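PDB 3K12: uncharacterized protein A6V7T0 from Pseudomonas aeruginosa, which is of unknown function but belongs to the YjgF-like (endoribonuclease L-PSP) family of small alpha/beta proteins, and is a trimer in this structure. Local coordinates for residues D[74-79]-D[104-109]; D[44-49]-D[108-113]. All blocks are in the same frame, centred on the assembly; numbering follows the deposited sequence. Where two conformers were deposited one is given.

Both contacts lie in the apolar core of one subunit and lean on the same strand, 106-113, from the same side. Interaction 1 brings helix 73-83 to the early part of that strand, and interaction 2 brings helix 35-52 to its middle; their centres are about 14 Å apart. Met108 serves both, offering its terminal methyl to the first helix and its selenium to the second. Across each interface the chemistry is purely apolar, a single helix residue spanning two strand residues. Interaction 2, nearer the centre of the chain, buries more surface, and its helix also carries a polar Asn45–Arg48 pair beside the packed face.

Interaction 1 of 2, residues D[74-79]-D[104-109]; sequences AGLNQV and WRVEMI
Leu76 meets Val106 and Met108 with aliphatic groups alone, so no ring, amide or guanidinium presents a face or an edge to the other segment. One branch of the leucine does all the work. Its CD1 lies 3.8 Å from CE of Met108, a selenomethionine, and the same CD1 stands 4.3 Å from Val106 CG2. The leucine has CG anti to its backbone N (chi1 161°), which carries the fork off the helix toward the strand. Met108 is stretched out beyond CG (chi2 -173°) and brings its terminal methyl to meet it, the two side chains running in opposing directions and overlapping at their ends. Val106 and Met108 are two residues apart on the strand, so their CB atoms leave its same face, and CD1 touches both. Each residue suits its place: a forked leucine can span the gap from helix to sheet, a valine suits the extended backbone, and the long unbranched side chain of Met108 lets its methyl reach well out from the strand. The buried surface is small, 82 Å² over both sides, since only one leucine methyl does the touching. Leu76 and Val106 both rest on Ile65 of strand 60-67, the neighbour of strand 106-113 in the sheet. From the adjoining helix 35-52, Thr39 touches Leu76 and Ile42 touches Val106, closing the core between two helices and the sheet.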
# COMPACT_ATOMS: atom_id res chain seq x y z
N ALA D 74 -18.90 -2.05 9.13
CA ALA D 74 -19.05 -2.37 10.54
C ALA D 74 -18.66 -3.80 10.89
O ALA D 74 -18.02 -4.03 11.93
CB ALA D 74 -20.49 -2.07 10.99
N GLY D 75 -19.01 -4.77 10.04
CA GLY D 75 -18.64 -6.18 10.25
C GLY D 75 -17.14 -6.42 10.18
O GLY D 75 -16.59 -7.17 11.00
N LEU D 76 -16.49 -5.77 9.21
CA LEU D 76 -15.04 -5.83 9.13
C LEU D 76 -14.44 -5.37 10.45
O LEU D 76 -13.56 -6.02 11.03
CB LEU D 76 -14.57 -4.89 8.00
CG LEU D 76 -13.09 -4.46 8.05
CD1 LEU D 76 -12.23 -5.61 7.63
CD2 LEU D 76 -12.83 -3.23 7.16
N ASN D 77 -14.92 -4.21 10.93
CA ASN D 77 -14.31 -3.65 12.13
C ASN D 77 -14.62 -4.43 13.41
O ASN D 77 -13.81 -4.44 14.32
CB ASN D 77 -14.68 -2.18 12.32
CG ASN D 77 -14.11 -1.32 11.24
OD1 ASN D 77 -13.02 -1.59 10.69
ND2 ASN D 77 -14.83 -0.27 10.89
N GLN D 78 -15.78 -5.09 13.42
CA GLN D 78 -16.17 -5.96 14.55
C GLN D 78 -15.11 -7.04 14.75
O GLN D 78 -14.61 -7.24 15.87
CB GLN D 78 -17.54 -6.58 14.26
CG GLN D 78 -18.08 -7.59 15.29
CD GLN D 78 -19.24 -8.40 14.70
OE1 GLN D 78 -19.45 -9.57 15.07
NE2 GLN D 78 -19.98 -7.81 13.78
N VAL D 79 -14.73 -7.71 13.67
CA VAL D 79 -13.70 -8.75 13.77
C VAL D 79 -12.32 -8.16 14.08
O VAL D 79 -11.59 -8.66 14.93
CB VAL D 79 -13.66 -9.63 12.49
CG1 VAL D 79 -12.56 -10.66 12.56
CG2 VAL D 79 -15.02 -10.29 12.29
N TRP D 104 -15.58 -11.84 -3.35
CA TRP D 104 -14.70 -11.37 -2.29
C TRP D 104 -15.25 -10.10 -1.67
O TRP D 104 -15.54 -9.15 -2.40
CB TRP D 104 -13.33 -11.04 -2.88
CG TRP D 104 -12.61 -12.24 -3.44
CD1 TRP D 104 -12.86 -13.57 -3.19
CD2 TRP D 104 -11.51 -12.21 -4.34
NE1 TRP D 104 -11.98 -14.36 -3.89
CE2 TRP D 104 -11.13 -13.54 -4.60
CE3 TRP D 104 -10.79 -11.17 -4.95
CZ2 TRP D 104 -10.07 -13.87 -5.45
CZ3 TRP D 104 -9.74 -11.50 -5.81
CH2 TRP D 104 -9.40 -12.83 -6.05
N ARG D 105 -15.39 -10.07 -0.35
CA ARG D 105 -15.95 -8.89 0.31
C ARG D 105 -14.82 -8.00 0.81
O ARG D 105 -15.05 -6.83 1.11
CB ARG D 105 -16.86 -9.29 1.50
CG ARG D 105 -18.15 -9.98 1.06
CD ARG D 105 -19.02 -10.40 2.24
NE ARG D 105 -20.28 -10.96 1.71
CZ ARG D 105 -21.33 -10.25 1.31
NH1 ARG D 105 -21.36 -8.93 1.42
NH2 ARG D 105 -22.39 -10.88 0.81
N VAL D 106 -13.61 -8.55 0.87
CA VAL D 106 -12.48 -7.80 1.41
C VAL D 106 -11.17 -8.45 0.98
O VAL D 106 -11.09 -9.66 0.74
CB VAL D 106 -12.56 -7.68 2.97
CG1 VAL D 106 -12.46 -9.05 3.66
CG2 VAL D 106 -11.51 -6.69 3.50
N GLU D 107 -10.14 -7.62 0.86
CA GLU D 107 -8.81 -8.09 0.54
C GLU D 107 -7.84 -7.28 1.38
O GLU D 107 -8.03 -6.07 1.54
CB GLU D 107 -8.52 -7.90 -0.94
CG GLU D 107 -7.10 -8.35 -1.35
CD GLU D 107 -6.90 -8.51 -2.86
OE1 GLU D 107 -5.73 -8.78 -3.28
OE2 GLU D 107 -7.87 -8.40 -3.63
N MSE D 108 -6.83 -7.93 1.94
CA MSE D 108 -5.84 -7.26 2.80
C MSE D 108 -4.44 -7.47 2.25
O MSE D 108 -4.13 -8.54 1.70
CB MSE D 108 -5.87 -7.82 4.19
CG MSE D 108 -7.16 -7.41 4.90
SE MSE D 108 -7.14 -7.94 6.76
CE MSE D 108 -8.96 -7.52 7.24
N ILE D 109 -3.59 -6.46 2.45
CA ILE D 109 -2.19 -6.49 2.02
C ILE D 109 -1.34 -6.07 3.22
O ILE D 109 -1.65 -5.06 3.87
CB ILE D 109 -1.92 -5.48 0.86
CG1 ILE D 109 -3.01 -5.59 -0.21
CG2 ILE D 109 -0.52 -5.74 0.27
CD1 ILE D 109 -3.05 -4.37 -1.18

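Interaction 2 of 2, residues D[44-49]-D[108-113]; sequences ENIDRL and MIVVAA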
# COMPACT_ATOMS: atom_id res chain seq x y z
N GLU D 44 -6.87 -15.23 9.84
CA GLU D 44 -6.26 -16.50 10.24
C GLU D 44 -5.14 -16.93 9.29
O GLU D 44 -4.10 -17.42 9.76
CB GLU D 44 -7.26 -17.63 10.38
CG GLU D 44 -6.52 -18.90 10.70
CD GLU D 44 -7.40 -20.02 11.15
OE1 GLU D 44 -7.06 -20.65 12.17
OE2 GLU D 44 -8.41 -20.26 10.46
N ASN D 45 -5.33 -16.75 7.99
CA ASN D 45 -4.27 -17.13 7.06
C ASN D 45 -3.04 -16.23 7.24
O ASN D 45 -1.88 -16.71 7.19
CB ASN D 45 -4.73 -17.07 5.60
CG ASN D 45 -3.78 -17.83 4.68
OD1 ASN D 45 -3.51 -19.03 4.90
ND2 ASN D 45 -3.23 -17.15 3.65
N ILE D 46 -3.25 -14.93 7.50
CA ILE D 46 -2.14 -14.06 7.86
C ILE D 46 -1.39 -14.56 9.09
O ILE D 46 -0.17 -14.57 9.15
CB ILE D 46 -2.61 -12.58 8.00
CG1 ILE D 46 -3.00 -12.03 6.61
CG2 ILE D 46 -1.55 -11.70 8.62
CD1 ILE D 46 -3.96 -10.83 6.67
N ASP D 47 -2.17 -14.98 10.10
CA ASP D 47 -1.59 -15.49 11.34
C ASP D 47 -0.68 -16.68 11.06
O ASP D 47 0.41 -16.78 11.60
CB ASP D 47 -2.72 -15.93 12.32
CG ASP D 47 -2.43 -15.51 13.76
OD1 ASP D 47 -2.11 -14.36 14.01
OD2 ASP D 47 -2.60 -16.34 14.69
N ARG D 48 -1.18 -17.60 10.24
CA ARG D 48 -0.45 -18.84 9.90
C ARG D 48 0.84 -18.48 9.20
O ARG D 48 1.90 -18.98 9.55
CB ARG D 48 -1.31 -19.73 9.04
CG ARG D 48 -0.60 -20.98 8.54
CD ARG D 48 -1.46 -21.76 7.56
NE ARG D 48 -1.65 -21.06 6.30
CZ ARG D 48 -0.73 -21.01 5.33
NH1 ARG D 48 -0.99 -20.36 4.22
NH2 ARG D 48 0.45 -21.60 5.46
N LEU D 49 0.73 -17.58 8.22
CA LEU D 49 1.90 -17.15 7.48
C LEU D 49 2.93 -16.47 8.36
O LEU D 49 4.11 -16.84 8.34
CB LEU D 49 1.48 -16.22 6.34
CG LEU D 49 0.82 -16.86 5.13
CD1 LEU D 49 0.14 -15.84 4.22
CD2 LEU D 49 1.86 -17.67 4.35
N MSE D 108 -6.83 -7.93 1.94
CA MSE D 108 -5.84 -7.26 2.80
C MSE D 108 -4.44 -7.47 2.25
O MSE D 108 -4.13 -8.54 1.70
CB MSE D 108 -5.87 -7.82 4.19
CG MSE D 108 -7.16 -7.41 4.90
SE MSE D 108 -7.14 -7.94 6.76
CE MSE D 108 -8.96 -7.52 7.24
N ILE D 109 -3.59 -6.46 2.45
CA ILE D 109 -2.19 -6.49 2.02
C ILE D 109 -1.34 -6.07 3.22
O ILE D 109 -1.65 -5.06 3.87
CB ILE D 109 -1.92 -5.48 0.86
CG1 ILE D 109 -3.01 -5.59 -0.21
CG2 ILE D 109 -0.52 -5.74 0.27
CD1 ILE D 109 -3.05 -4.37 -1.18
N VAL D 110 -0.32 -6.83 3.54
CA VAL D 110 0.32 -6.71 4.84
C VAL D 110 1.83 -6.48 4.78
O VAL D 110 2.53 -7.12 3.98
CB VAL D 110 0.08 -8.00 5.64
CG1 VAL D 110 0.77 -7.98 7.00
CG2 VAL D 110 -1.42 -8.27 5.77
N VAL D 111 2.31 -5.59 5.63
CA VAL D 111 3.72 -5.52 5.99
C VAL D 111 3.85 -5.74 7.49
O VAL D 111 3.07 -5.17 8.27
CB VAL D 111 4.35 -4.15 5.61
CG1 VAL D 111 5.82 -4.13 5.93
CG2 VAL D 111 4.17 -3.91 4.13
N ALA D 112 4.80 -6.60 7.89
CA ALA D 112 4.96 -6.96 9.30
C ALA D 112 6.44 -7.03 9.66
O ALA D 112 7.31 -7.03 8.78
CB ALA D 112 4.28 -8.31 9.57
N ALA D 113 6.72 -7.04 10.95
CA ALA D 113 8.09 -7.27 11.43
C ALA D 113 8.27 -8.72 11.85
O ALA D 113 7.31 -9.44 12.11
CB ALA D 113 8.38 -6.35 12.59
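Ile46 lays the end of its longer branch against Val110, CD1 standing 3.7 Å from Val110 CG2. In the isoleucine CG1 is anti to the carbonyl carbon (chi1 -68°), and the branch runs on almost extended, so that the methyl at its end projects from helix 35-52 to strand 106-113. Val110 answers with CG2, the methyl anti to its own carbonyl carbon. The two side chains cross obliquely, and Ile46 CG1 also comes within 4.2 Å of that same valine methyl. Farther back along the strand, Ile46 CD1 reaches SE of the selenomethionine Met108 at 4.3 Å, a looser touch to a large, polarisable atom. Beta-branched residues fit here: valine tolerates the extended strand, and isoleucine adds the extra carbon that bridges helix and sheet.

Turned from this apolar patch, the helix carries a polar pair one turn long. Asn45 OD1 accepts from both Arg48 NE (3.1 Å) and Arg48 NH1 (2.9 Å), a side-on grip on a single oxygen that lies in the guanidinium plane. Both donors approach from one face of the amide, tilted from its plane. Asn45 ND2 is hydrogen-bonded in turn to Gln26 of strand 20-26, which should help to hold the amide's orientation, and Arg48 NH2 makes a salt bridge with Glu6, which would help balance the arginine's charge. The helix is thus two-sided: directional bonds hold its polar flank, whereas Ile46 meets Val110 and Met108 through dispersion and hydrophobic contact alone, where complementary shape sets the fit.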